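Local coordinates for putative hemin transport system, substrate-binding protein (Burkholderia cenocepacia, PDB 5Y89) that probably captures heme in the periplasm and hands it to a hemin-import ABC transporter, holding the cofactor in a cleft between two lobes, at residues Q162-G167 / Y191-T196; L156-T161 / L208-G213; R7-G12 / E60-L65; A35-T40 / V51-A56. One frame throughout, in Å; residues are numbered along the deposited sequence.

Contact 1 (Q162-G167 / Y191-T196); sequences QALVAG and YKPLTT. With HEM (protoporphyrin IX containing Fe), chain C.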
# COMPACT_ATOMS: atom_id res chain seq x y z
N GLN A 162 -8.70 6.90 14.54
CA GLN A 162 -9.84 7.23 13.77
C GLN A 162 -10.06 6.26 12.62
O GLN A 162 -9.32 6.24 11.69
CB GLN A 162 -9.84 8.68 13.26
CG GLN A 162 -11.26 9.11 12.74
CD GLN A 162 -11.22 10.50 12.07
OE1 GLN A 162 -10.21 10.93 11.51
NE2 GLN A 162 -12.34 11.16 12.08
N ALA A 163 -11.17 5.53 12.67
CA ALA A 163 -11.49 4.56 11.62
C ALA A 163 -11.97 5.31 10.39
O ALA A 163 -12.83 6.18 10.47
CB ALA A 163 -12.51 3.58 12.13
N LEU A 164 -11.36 5.04 9.26
CA LEU A 164 -11.75 5.65 7.98
C LEU A 164 -12.12 4.52 7.06
O LEU A 164 -11.69 3.38 7.28
CB LEU A 164 -10.60 6.49 7.37
CG LEU A 164 -9.98 7.59 8.24
CD1 LEU A 164 -8.83 8.31 7.50
CD2 LEU A 164 -10.99 8.65 8.65
N VAL A 165 -12.88 4.83 6.01
CA VAL A 165 -13.29 3.83 5.02
C VAL A 165 -13.00 4.25 3.59
O VAL A 165 -13.18 5.40 3.24
CB VAL A 165 -14.83 3.44 5.14
CG1 VAL A 165 -15.06 2.76 6.47
CG2 VAL A 165 -15.75 4.65 5.08
N ALA A 166 -12.64 3.28 2.77
CA ALA A 166 -12.13 3.54 1.44
C ALA A 166 -13.21 3.66 0.39
O ALA A 166 -13.95 2.68 0.14
CB ALA A 166 -11.15 2.41 1.00
N GLY A 167 -13.22 4.80 -0.28
CA GLY A 167 -13.98 4.98 -1.52
C GLY A 167 -13.14 4.66 -2.74
O GLY A 167 -12.17 3.89 -2.64
N TYR A 191 -11.04 8.86 1.27
CA TYR A 191 -11.48 8.30 2.54
C TYR A 191 -12.44 9.21 3.26
O TYR A 191 -12.44 10.41 3.10
CB TYR A 191 -10.28 8.00 3.45
CG TYR A 191 -9.64 6.74 3.07
CD1 TYR A 191 -8.68 6.71 2.05
CD2 TYR A 191 -9.97 5.56 3.71
CE1 TYR A 191 -8.11 5.49 1.67
CE2 TYR A 191 -9.39 4.35 3.37
CZ TYR A 191 -8.49 4.31 2.34
OH TYR A 191 -7.94 3.09 1.98
N LYS A 192 -13.30 8.60 4.07
CA LYS A 192 -14.14 9.38 4.94
C LYS A 192 -14.29 8.62 6.27
O LYS A 192 -14.01 7.43 6.34
CB LYS A 192 -15.46 9.67 4.25
CG LYS A 192 -16.35 8.44 4.16
CD LYS A 192 -17.76 8.75 3.55
CE LYS A 192 -18.64 7.47 3.59
NZ LYS A 192 -20.08 7.73 3.46
N PRO A 193 -14.68 9.29 7.32
CA PRO A 193 -14.80 8.56 8.60
C PRO A 193 -15.79 7.44 8.52
O PRO A 193 -16.86 7.59 7.87
CB PRO A 193 -15.28 9.64 9.61
CG PRO A 193 -14.76 10.99 9.02
CD PRO A 193 -14.82 10.75 7.48
N LEU A 194 -15.47 6.34 9.19
CA LEU A 194 -16.42 5.31 9.51
C LEU A 194 -17.51 5.79 10.46
O LEU A 194 -17.20 6.36 11.48
CB LEU A 194 -15.69 4.14 10.14
CG LEU A 194 -16.51 2.91 10.52
CD1 LEU A 194 -17.32 2.59 9.31
CD2 LEU A 194 -15.58 1.74 10.73
N THR A 195 -18.76 5.62 10.09
CA THR A 195 -19.92 5.94 10.92
C THR A 195 -20.89 4.79 10.84
O THR A 195 -20.77 3.92 9.99
CB THR A 195 -20.71 7.16 10.38
OG1 THR A 195 -21.27 6.85 9.08
CG2 THR A 195 -19.82 8.39 10.31
N THR A 196 -21.90 4.80 11.70
CA THR A 196 -22.92 3.72 11.71
C THR A 196 -23.67 3.71 10.43
O THR A 196 -23.94 2.68 9.87
CB THR A 196 -23.87 4.00 12.88
OG1 THR A 196 -23.08 4.05 14.02
CG2 THR A 196 -24.99 2.89 13.03
CHA HEM C . -1.38 4.09 3.37
CHB HEM C . -3.85 7.54 5.69
CHC HEM C . -1.05 6.93 9.62
CHD HEM C . 1.31 3.42 7.35
C1A HEM C . -2.27 5.07 3.69
C2A HEM C . -3.21 5.58 2.78
C3A HEM C . -3.93 6.53 3.42
C4A HEM C . -3.40 6.65 4.73
CMA HEM C . -4.98 7.42 2.80
CAA HEM C . -3.42 5.07 1.37
CBA HEM C . -4.52 3.98 1.40
CGA HEM C . -5.15 3.70 0.03
O1A HEM C . -4.74 4.28 -1.04
O2A HEM C . -6.08 2.84 -0.03
C1B HEM C . -3.37 7.57 7.01
C2B HEM C . -3.82 8.54 7.99
C3B HEM C . -3.07 8.38 9.14
C4B HEM C . -2.05 7.34 8.75
CMB HEM C . -5.02 9.45 7.85
CAB HEM C . -3.17 9.10 10.48
CBB HEM C . -3.99 10.16 10.73
C1C HEM C . -0.10 5.96 9.35
C2C HEM C . 1.00 5.59 10.19
C3C HEM C . 1.63 4.55 9.50
C4C HEM C . 0.90 4.33 8.30
CMC HEM C . 1.41 6.17 11.54
CAC HEM C . 2.85 3.76 9.78
CBC HEM C . 3.52 4.01 10.86
C1D HEM C . 0.72 3.33 6.10
C2D HEM C . 1.15 2.28 5.14
C3D HEM C . 0.46 2.52 4.04
C4D HEM C . -0.46 3.64 4.34
CMD HEM C . 2.24 1.26 5.34
CAD HEM C . 0.54 1.75 2.74
CBD HEM C . 1.90 1.87 2.04
CGD HEM C . 2.27 3.32 1.76
O1D HEM C . 1.39 4.23 1.73
O2D HEM C . 3.49 3.59 1.57
NA HEM C . -2.30 5.84 4.85
NB HEM C . -2.23 7.04 7.43
NC HEM C . 0.01 5.32 8.19
ND HEM C . -0.17 4.18 5.56
FE HEM C . -1.09 5.54 6.47
O HOH W 1 -14.66 7.01 12.61

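Contact 2 (L156-T161 / L208-G213); sequences LNHTGT and LISDEG. With HEM (protoporphyrin IX containing Fe), chain C; ACT (acetate ion), chain D.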
# COMPACT_ATOMS: atom_id res chain seq x y z
N LEU A 156 -9.48 1.69 7.17
CA LEU A 156 -8.17 2.27 7.32
C LEU A 156 -8.09 2.89 8.67
O LEU A 156 -8.76 3.91 8.90
CB LEU A 156 -8.00 3.35 6.25
CG LEU A 156 -6.72 4.21 6.32
CD1 LEU A 156 -5.58 3.36 5.92
CD2 LEU A 156 -6.80 5.38 5.35
N ASN A 157 -7.26 2.33 9.56
CA ASN A 157 -7.09 2.93 10.88
C ASN A 157 -5.78 2.48 11.52
O ASN A 157 -5.73 1.76 12.53
CB ASN A 157 -8.26 2.42 11.76
CG ASN A 157 -8.33 3.16 13.07
OD1 ASN A 157 -7.67 4.16 13.29
ND2 ASN A 157 -9.12 2.64 13.96
N HIS A 158 -4.69 2.92 10.92
CA HIS A 158 -3.37 2.33 11.21
C HIS A 158 -2.98 2.43 12.66
O HIS A 158 -2.42 1.49 13.21
CB HIS A 158 -2.31 2.96 10.32
CG HIS A 158 -0.99 2.24 10.38
ND1 HIS A 158 -0.68 1.20 9.53
CD2 HIS A 158 0.06 2.37 11.23
CE1 HIS A 158 0.54 0.76 9.82
NE2 HIS A 158 1.01 1.46 10.83
N THR A 159 -3.24 3.57 13.26
CA THR A 159 -2.84 3.86 14.63
C THR A 159 -3.98 3.67 15.63
O THR A 159 -3.71 3.65 16.82
CB THR A 159 -2.31 5.28 14.79
OG1 THR A 159 -3.34 6.24 14.55
CG2 THR A 159 -1.14 5.53 13.82
N GLY A 160 -5.22 3.47 15.14
CA GLY A 160 -6.38 3.31 16.01
C GLY A 160 -7.07 4.58 16.39
O GLY A 160 -8.01 4.53 17.10
N THR A 161 -6.58 5.75 15.98
CA THR A 161 -7.16 7.02 16.43
C THR A 161 -8.52 7.34 15.77
O THR A 161 -9.32 8.03 16.34
CB THR A 161 -6.23 8.25 16.22
OG1 THR A 161 -5.96 8.33 14.81
CG2 THR A 161 -4.94 8.09 16.93
N LEU A 208 -12.34 -5.78 5.36
CA LEU A 208 -10.90 -5.88 5.15
C LEU A 208 -10.23 -4.77 5.94
O LEU A 208 -10.72 -3.66 5.97
CB LEU A 208 -10.61 -5.74 3.66
CG LEU A 208 -9.16 -5.84 3.18
CD1 LEU A 208 -8.62 -7.22 3.38
CD2 LEU A 208 -9.10 -5.48 1.70
N ILE A 209 -9.11 -5.10 6.56
CA ILE A 209 -8.35 -4.16 7.40
C ILE A 209 -6.87 -4.60 7.44
O ILE A 209 -6.58 -5.76 7.18
CB ILE A 209 -8.95 -4.12 8.83
CG1 ILE A 209 -8.32 -3.02 9.65
CG2 ILE A 209 -8.76 -5.45 9.52
CD1 ILE A 209 -9.06 -2.76 10.97
N SER A 210 -5.94 -3.70 7.74
CA SER A 210 -4.54 -4.10 7.84
C SER A 210 -4.31 -4.86 9.15
O SER A 210 -5.10 -4.71 10.10
CB SER A 210 -3.60 -2.87 7.73
OG SER A 210 -3.57 -2.08 8.90
N ASP A 211 -3.29 -5.71 9.18
CA ASP A 211 -2.89 -6.40 10.43
C ASP A 211 -2.67 -5.38 11.55
O ASP A 211 -3.05 -5.63 12.71
CB ASP A 211 -1.60 -7.24 10.27
CG ASP A 211 -1.75 -8.39 9.23
OD1 ASP A 211 -2.89 -8.69 8.76
OD2 ASP A 211 -0.74 -8.98 8.85
N GLU A 212 -2.08 -4.24 11.18
CA GLU A 212 -1.67 -3.25 12.16
C GLU A 212 -2.86 -2.47 12.73
O GLU A 212 -2.89 -2.21 13.94
CB GLU A 212 -0.64 -2.28 11.58
CG GLU A 212 0.70 -2.91 11.14
CD GLU A 212 0.70 -3.51 9.72
OE1 GLU A 212 -0.36 -3.66 9.01
OE2 GLU A 212 1.77 -3.94 9.29
N GLY A 213 -3.80 -2.14 11.86
CA GLY A 213 -5.01 -1.47 12.22
C GLY A 213 -5.83 -2.34 13.15
O GLY A 213 -6.35 -1.90 14.21
CHA HEM C . -1.38 4.09 3.37
CHB HEM C . -3.85 7.54 5.69
CHC HEM C . -1.05 6.93 9.62
CHD HEM C . 1.31 3.42 7.35
C1A HEM C . -2.27 5.07 3.69
C2A HEM C . -3.21 5.58 2.78
C3A HEM C . -3.93 6.53 3.42
C4A HEM C . -3.40 6.65 4.73
CMA HEM C . -4.98 7.42 2.80
CAA HEM C . -3.42 5.07 1.37
CBA HEM C . -4.52 3.98 1.40
CGA HEM C . -5.15 3.70 0.03
O1A HEM C . -4.74 4.28 -1.04
O2A HEM C . -6.08 2.84 -0.03
C1B HEM C . -3.37 7.57 7.01
C2B HEM C . -3.82 8.54 7.99
C3B HEM C . -3.07 8.38 9.14
C4B HEM C . -2.05 7.34 8.75
CMB HEM C . -5.02 9.45 7.85
CAB HEM C . -3.17 9.10 10.48
CBB HEM C . -3.99 10.16 10.73
C1C HEM C . -0.10 5.96 9.35
C2C HEM C . 1.00 5.59 10.19
C3C HEM C . 1.63 4.55 9.50
C4C HEM C . 0.90 4.33 8.30
CMC HEM C . 1.41 6.17 11.54
CAC HEM C . 2.85 3.76 9.78
CBC HEM C . 3.52 4.01 10.86
C1D HEM C . 0.72 3.33 6.10
C2D HEM C . 1.15 2.28 5.14
C3D HEM C . 0.46 2.52 4.04
C4D HEM C . -0.46 3.64 4.34
CMD HEM C . 2.24 1.26 5.34
CAD HEM C . 0.54 1.75 2.74
CBD HEM C . 1.90 1.87 2.04
CGD HEM C . 2.27 3.32 1.76
O1D HEM C . 1.39 4.23 1.73
O2D HEM C . 3.49 3.59 1.57
NA HEM C . -2.30 5.84 4.85
NB HEM C . -2.23 7.04 7.43
NC HEM C . 0.01 5.32 8.19
ND HEM C . -0.17 4.18 5.56
FE HEM C . -1.09 5.54 6.47
C ACT D . -3.20 0.68 7.21
O ACT D . -4.06 0.20 6.49
OXT ACT D . -2.85 0.20 8.32
CH3 ACT D . -2.62 1.90 6.65
O HOH W 2 -6.34 -0.54 8.35

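Contact 3 (R7-G12 / E60-L65); sequences RVIVIG and EGLLSL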
# COMPACT_ATOMS: atom_id res chain seq x y z
N ARG A 7 23.87 10.19 -1.56
CA ARG A 7 23.05 9.76 -0.40
C ARG A 7 21.60 9.80 -0.74
O ARG A 7 21.09 10.86 -1.14
CB ARG A 7 23.30 10.63 0.84
CG ARG A 7 24.68 10.39 1.54
CD ARG A 7 24.99 11.47 2.57
NE ARG A 7 24.10 11.38 3.75
CZ ARG A 7 24.23 10.48 4.72
NH1 ARG A 7 25.21 9.56 4.72
NH2 ARG A 7 23.40 10.51 5.74
N VAL A 8 20.92 8.65 -0.63
CA VAL A 8 19.55 8.54 -1.05
C VAL A 8 18.59 8.26 0.13
O VAL A 8 18.88 7.43 1.00
CB VAL A 8 19.35 7.41 -2.06
CG1 VAL A 8 17.91 7.44 -2.61
CG2 VAL A 8 20.33 7.55 -3.21
N ILE A 9 17.44 8.94 0.10
CA ILE A 9 16.30 8.70 0.98
C ILE A 9 15.11 8.29 0.13
O ILE A 9 14.81 8.93 -0.89
CB ILE A 9 15.95 9.95 1.81
CG1 ILE A 9 17.01 10.19 2.83
CG2 ILE A 9 14.62 9.76 2.56
CD1 ILE A 9 16.91 11.55 3.47
N VAL A 10 14.41 7.24 0.56
CA VAL A 10 13.19 6.77 -0.13
C VAL A 10 11.95 7.03 0.76
O VAL A 10 11.98 6.78 1.96
CB VAL A 10 13.20 5.27 -0.50
CG1 VAL A 10 14.32 4.99 -1.48
CG2 VAL A 10 13.44 4.39 0.72
N ILE A 11 10.89 7.54 0.14
CA ILE A 11 9.66 7.84 0.79
C ILE A 11 8.54 7.09 0.07
O ILE A 11 8.19 7.43 -1.09
CB ILE A 11 9.29 9.35 0.76
CG1 ILE A 11 10.40 10.21 1.26
CG2 ILE A 11 8.01 9.59 1.58
CD1 ILE A 11 10.79 10.02 2.70
N GLY A 12 8.00 6.08 0.76
CA GLY A 12 7.03 5.17 0.19
C GLY A 12 7.60 3.76 0.17
O GLY A 12 8.55 3.46 -0.59
N GLU A 60 12.82 19.15 8.07
CA GLU A 60 13.97 18.89 8.94
C GLU A 60 14.23 17.39 9.12
O GLU A 60 15.34 16.95 9.15
CB GLU A 60 13.85 19.67 10.29
CG GLU A 60 14.00 21.17 10.09
CD GLU A 60 13.73 22.05 11.31
OE1 GLU A 60 12.95 21.65 12.23
OE2 GLU A 60 14.35 23.16 11.31
N GLY A 61 13.17 16.60 9.20
CA GLY A 61 13.34 15.15 9.33
C GLY A 61 14.08 14.53 8.17
O GLY A 61 14.96 13.68 8.35
N LEU A 62 13.72 14.97 6.97
CA LEU A 62 14.41 14.52 5.77
C LEU A 62 15.82 15.08 5.68
O LEU A 62 16.76 14.32 5.49
CB LEU A 62 13.63 14.91 4.53
CG LEU A 62 12.64 13.92 3.95
CD1 LEU A 62 11.29 14.53 3.90
CD2 LEU A 62 13.03 13.53 2.53
N LEU A 63 15.95 16.39 5.83
CA LEU A 63 17.21 17.08 5.66
C LEU A 63 18.23 16.70 6.71
O LEU A 63 19.41 16.87 6.44
CB LEU A 63 17.06 18.61 5.61
CG LEU A 63 16.25 19.08 4.36
CD1 LEU A 63 16.13 20.60 4.46
CD2 LEU A 63 16.89 18.74 3.03
N SER A 64 17.81 16.18 7.88
CA SER A 64 18.80 15.85 8.95
C SER A 64 19.64 14.64 8.53
O SER A 64 20.69 14.47 8.99
CB SER A 64 18.09 15.51 10.25
OG SER A 64 17.20 14.36 10.04
N LEU A 65 19.15 13.85 7.58
CA LEU A 65 19.97 12.77 7.00
C LEU A 65 20.76 13.18 5.74
O LEU A 65 21.38 12.36 5.13
CB LEU A 65 19.08 11.54 6.71
CG LEU A 65 18.83 10.74 8.01
CD1 LEU A 65 17.73 9.74 7.78
CD2 LEU A 65 20.13 9.99 8.43

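Contact 4 (A35-T40 / V51-A56); sequences ADTTCT and VGYQRA. With HEM (protoporphyrin IX containing Fe), chain C.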
# COMPACT_ATOMS: atom_id res chain seq x y z
N ALA A 35 14.79 6.39 5.19
CA ALA A 35 13.46 6.07 4.64
C ALA A 35 12.37 6.62 5.56
O ALA A 35 12.66 7.12 6.62
CB ALA A 35 13.32 4.59 4.49
N ASP A 36 11.12 6.56 5.11
CA ASP A 36 9.99 6.88 5.97
C ASP A 36 9.48 5.56 6.61
O ASP A 36 9.87 4.48 6.20
CB ASP A 36 8.84 7.58 5.20
CG ASP A 36 8.10 6.63 4.34
OD1 ASP A 36 8.72 6.07 3.38
OD2 ASP A 36 6.93 6.36 4.66
N THR A 37 8.61 5.70 7.60
CA THR A 37 8.15 4.61 8.42
C THR A 37 7.28 3.58 7.69
O THR A 37 7.17 2.49 8.20
CB THR A 37 7.35 5.14 9.59
OG1 THR A 37 6.39 6.10 9.09
CG2 THR A 37 8.30 5.83 10.62
N THR A 38 6.78 3.88 6.49
CA THR A 38 6.16 2.85 5.66
C THR A 38 7.15 1.82 5.06
O THR A 38 6.73 0.75 4.59
CB THR A 38 5.34 3.44 4.48
OG1 THR A 38 6.21 4.17 3.60
CG2 THR A 38 4.26 4.36 5.00
N CYS A 39 8.44 2.14 5.06
CA CYS A 39 9.46 1.24 4.57
C CYS A 39 9.84 0.16 5.58
O CYS A 39 10.82 0.30 6.32
CB CYS A 39 10.68 2.05 4.08
SG CYS A 39 10.22 3.27 2.79
N THR A 40 9.07 -0.93 5.58
CA THR A 40 9.28 -2.07 6.49
C THR A 40 9.70 -3.36 5.80
O THR A 40 9.83 -4.37 6.46
CB THR A 40 7.99 -2.38 7.27
OG1 THR A 40 6.94 -2.57 6.32
CG2 THR A 40 7.67 -1.17 8.21
N VAL A 51 12.84 9.11 8.68
CA VAL A 51 12.67 10.57 8.62
C VAL A 51 11.32 11.04 9.16
O VAL A 51 11.09 12.25 9.29
CB VAL A 51 12.80 11.09 7.17
CG1 VAL A 51 14.12 10.68 6.60
CG2 VAL A 51 11.70 10.58 6.27
N GLY A 52 10.44 10.10 9.47
CA GLY A 52 9.02 10.41 9.68
C GLY A 52 8.14 9.53 8.85
O GLY A 52 8.61 8.48 8.37
N TYR A 53 6.88 9.96 8.66
CA TYR A 53 5.85 9.20 7.95
C TYR A 53 5.55 9.88 6.63
O TYR A 53 5.44 11.09 6.55
CB TYR A 53 4.54 9.11 8.80
CG TYR A 53 3.32 8.58 8.06
CD1 TYR A 53 3.36 7.34 7.43
CD2 TYR A 53 2.16 9.34 7.92
CE1 TYR A 53 2.27 6.87 6.69
CE2 TYR A 53 1.05 8.87 7.23
CZ TYR A 53 1.11 7.63 6.57
OH TYR A 53 -0.04 7.10 5.86
N GLN A 54 5.39 9.07 5.61
CA GLN A 54 5.14 9.46 4.24
C GLN A 54 4.21 10.65 4.04
O GLN A 54 4.49 11.51 3.19
CB GLN A 54 4.52 8.25 3.54
CG GLN A 54 4.15 8.45 2.07
CD GLN A 54 3.78 7.16 1.37
OE1 GLN A 54 3.12 7.17 0.34
NE2 GLN A 54 4.24 6.04 1.89
N ARG A 55 3.09 10.66 4.76
CA ARG A 55 2.07 11.70 4.54
C ARG A 55 2.11 12.82 5.58
O ARG A 55 1.29 13.71 5.54
CB ARG A 55 0.67 11.07 4.44
CG ARG A 55 0.52 10.10 3.26
CD ARG A 55 -0.81 9.34 3.22
NE ARG A 55 -0.82 8.38 2.13
CZ ARG A 55 -0.18 7.22 2.11
NH1 ARG A 55 0.55 6.81 3.15
NH2 ARG A 55 -0.21 6.45 1.01
N ALA A 56 3.08 12.82 6.46
CA ALA A 56 3.18 13.86 7.52
C ALA A 56 4.66 14.18 7.72
O ALA A 56 5.14 14.26 8.85
CB ALA A 56 2.52 13.42 8.84
CHA HEM C . -1.38 4.09 3.37
CHB HEM C . -3.85 7.54 5.69
CHC HEM C . -1.05 6.93 9.62
CHD HEM C . 1.31 3.42 7.35
C1A HEM C . -2.27 5.07 3.69
C2A HEM C . -3.21 5.58 2.78
C3A HEM C . -3.93 6.53 3.42
C4A HEM C . -3.40 6.65 4.73
CMA HEM C . -4.98 7.42 2.80
CAA HEM C . -3.42 5.07 1.37
CBA HEM C . -4.52 3.98 1.40
CGA HEM C . -5.15 3.70 0.03
O1A HEM C . -4.74 4.28 -1.04
O2A HEM C . -6.08 2.84 -0.03
C1B HEM C . -3.37 7.57 7.01
C2B HEM C . -3.82 8.54 7.99
C3B HEM C . -3.07 8.38 9.14
C4B HEM C . -2.05 7.34 8.75
CMB HEM C . -5.02 9.45 7.85
CAB HEM C . -3.17 9.10 10.48
CBB HEM C . -3.99 10.16 10.73
C1C HEM C . -0.10 5.96 9.35
C2C HEM C . 1.00 5.59 10.19
C3C HEM C . 1.63 4.55 9.50
C4C HEM C . 0.90 4.33 8.30
CMC HEM C . 1.41 6.17 11.54
CAC HEM C . 2.85 3.76 9.78
CBC HEM C . 3.52 4.01 10.86
C1D HEM C . 0.72 3.33 6.10
C2D HEM C . 1.15 2.28 5.14
C3D HEM C . 0.46 2.52 4.04
C4D HEM C . -0.46 3.64 4.34
CMD HEM C . 2.24 1.26 5.34
CAD HEM C . 0.54 1.75 2.74
CBD HEM C . 1.90 1.87 2.04
CGD HEM C . 2.27 3.32 1.76
O1D HEM C . 1.39 4.23 1.73
O2D HEM C . 3.49 3.59 1.57
NA HEM C . -2.30 5.84 4.85
NB HEM C . -2.23 7.04 7.43
NC HEM C . 0.01 5.32 8.19
ND HEM C . -0.17 4.18 5.56
FE HEM C . -1.09 5.54 6.47

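Contact 1 (Q162-G167 / Y191-T196)
Gln162 and Pro193 meet at one end of an antiparallel beta pairing, strand 164-166 against strand 191-193, in the C-terminal lobe of this periplasmic heme-binding protein. The Gln162 chain is extended, CG anti to the backbone N (chi1 -165°), and lies alongside the proline ring, pointing the same way. Ala163 follows. Its carbonyl accepts from the backbone N of Leu194, O to N 2.9 Å, and also from a water that bridges to Leu194 O, while its small CB packs on Leu194 CB. Leu164 and Pro193 form a non-hydrogen-bonded pair of the antiparallel strands, a place that suits proline because no N-H is asked of it; the leucine sets CD2 against Pro193 CA and CB near the Tyr191 ring. Val165 pairs with Lys192. The bond from Val165 N to Lys192 O, 2.9 Å, runs nearly straight out from the C=O, whereas the return bond from Lys192 N to Val165 O is weak. Beta-branched Val165 splits its methyls: CG1 touches Leu194 CD1 at 3.6 Å, and CG2 meets the aliphatic CG of Lys192. Val165 also packs on Leu153 of strand 151-156, the next strand of the sheet. Ala166 shares a face of the sheet with Tyr191, and its lack of bulk lets the phenol lie against the backbone. Ala166 CA sits over one ring face, 3.9 Å from the centroid, a CH-pi contact. Beyond it the ring reaches the heme, where Tyr191 OH donates to propionate oxygen O2A at 2.7 Å, with that oxygen in the plane of the ring.

Contact 2 (L156-T161 / L208-G213)
His158 and Glu212 make the main side-chain contact between the loop after strand 151-156 and the start of helix 211-217. It is a CH-pi approach: Glu212 CB lies 4.1 Å from the imidazole centroid, off-centre, and its nearest ring atom is CE1. The carboxylate turns elsewhere, for Glu212 OE1 accepts from the backbone N of Ala245. Backbone packing is close beside it. Gly213 CA makes a CA-H...O contact of 3.3 Å with Asn157 O; glycine suits this place, where the helix backbone comes so close to the carbonyl.

Polar links run through small molecules. Ser210 is the N-cap of the helix, its OG accepting from Gly213 N at 3.0 Å; the same hydroxyl donates to OXT of a bound acetate, probably from the crystallisation liquor. His158 ND1 donates to that OXT atom at 2.7 Å, and a water joins Asn157 N, Ser210 N and the other acetate oxygen.

Against the heme, Leu156 CD2 packs on C3A. A chi1 of -170° lets the His158 ring turn one face to heme C3C and its ND1 edge to the acetate. The imidazole thus packs on the porphyrin while Tyr53 binds the iron, and two donors meeting on one acetate oxygen suggest a spot able to hold an anion.

Contact 3 (R7-G12 / E60-L65)
Arg7 holds the carbonyl oxygen of Leu65 through the NE and NH2 edge of its guanidinium. Its NH2 donates to Leu65 O at 2.8 Å and its NE to the same Leu65 O at 3.2 Å, the NH2 bond being the straighter (157° against 138°). The oxygen lies close to the guanidinium plane, as suits these in-plane N-H groups, yet both donors arrive from one face of the carbonyl plane. A bend in the arginine chain at chi3, 69°, brings that edge to the oxygen. Arginine fits here because a single side chain can satisfy the backbone carbonyl of Leu65 with two N-H groups, and NE also donates to the carbonyl of Arg66. Ser64 OG donates back to Gly61 O within the same segment.

Two residues further along the strand, Ile9 points its side chain at the helix. Its CD1 comes within 3.4 Å of Leu62 O and meets Leu65 CB at 3.9 Å, the two side chains crossing at about a right angle. The other branch, Ile9 CG2, touches Leu62 CD2 at 4.1 Å. That leucine methyl also faces Ile11 CD1, tip to tip. Branched aliphatic residues at 9 and 11 thus give the strand a greasy face for helix 59-63.

Val8 and Val10 point the other way, and Val10 packs on Leu32 and Ala35 of strand 30-35. Strand 6-11 is an inner strand of the parallel sheet, between 30-35 and 69-73; the helix covers one face of it, with Leu62 resting also on Val70 of strand 69-73.

Contact 4 (A35-T40 / V51-A56)
The iron-ligating loop of the N-terminal lobe, residues 51-56, is fastened here to the turn after strand 30-35. Two backbone bonds start the join: Val51 N donates to Ala35 O at 2.9 Å, and Thr37 N donates to Gly52 O at 2.9 Å. Gly52 adopts backbone angles (128°/-161°) that suit a residue without a side chain. Asp36 organises the turn. Its OD2 accepts from Thr38 N, forming an Asx turn, and takes the Thr38 hydroxyl on its syn lone pair; Gln54 N adds a weak bond. The aspartate's other oxygen, OD1, accepts from Gly12 N. Thr38 OG1 in turn receives a weak bond from Gln54 NE2, which may help to place the amide that donates to heme propionate O2D at 2.6 Å.

Tyr53 binds the heme iron through OH at 2.0 Å. Its chi1 of 169° swings the phenol away from its own backbone N and toward the porphyrin, Thr38 CG2 at the ring edge and heme C1C over one face. Arg55 NH1 donates to Tyr53 OH at 2.8 Å, a polar contact at the ligating oxygen itself. The guanidinium also lies flat against heme C1A, its NH2 bonding propionate O1D at 2.8 Å and forming a salt bridge with Glu75. Gln54 OE1 lies over its other face. An axial tyrosine with an arginine beside its oxygen is an arrangement also found in periplasmic heme-binding proteins such as ShuT and PhuT.

From the N terminus, strand 6-11 opens the loop that contact 3 closes with helix 59-63. Contact 4 is nested inside it, joining the segments on either side of helix 43-47, and the two touch where the end of strand 6-11 meets the turn after strand 30-35. Both belong to the N-terminal lobe. The second pair follows in series: contact 2 spans from the loop after strand 151-156 to helix 211-217, and contact 1 is nested within, the two meeting through Leu164 O and Leu156 N in one mixed sheet. Contacts 2 and 4 do not touch, their nearest atoms about 6 Å apart, but the heme in the interlobe cleft is reached by contacts 1, 2 and 4.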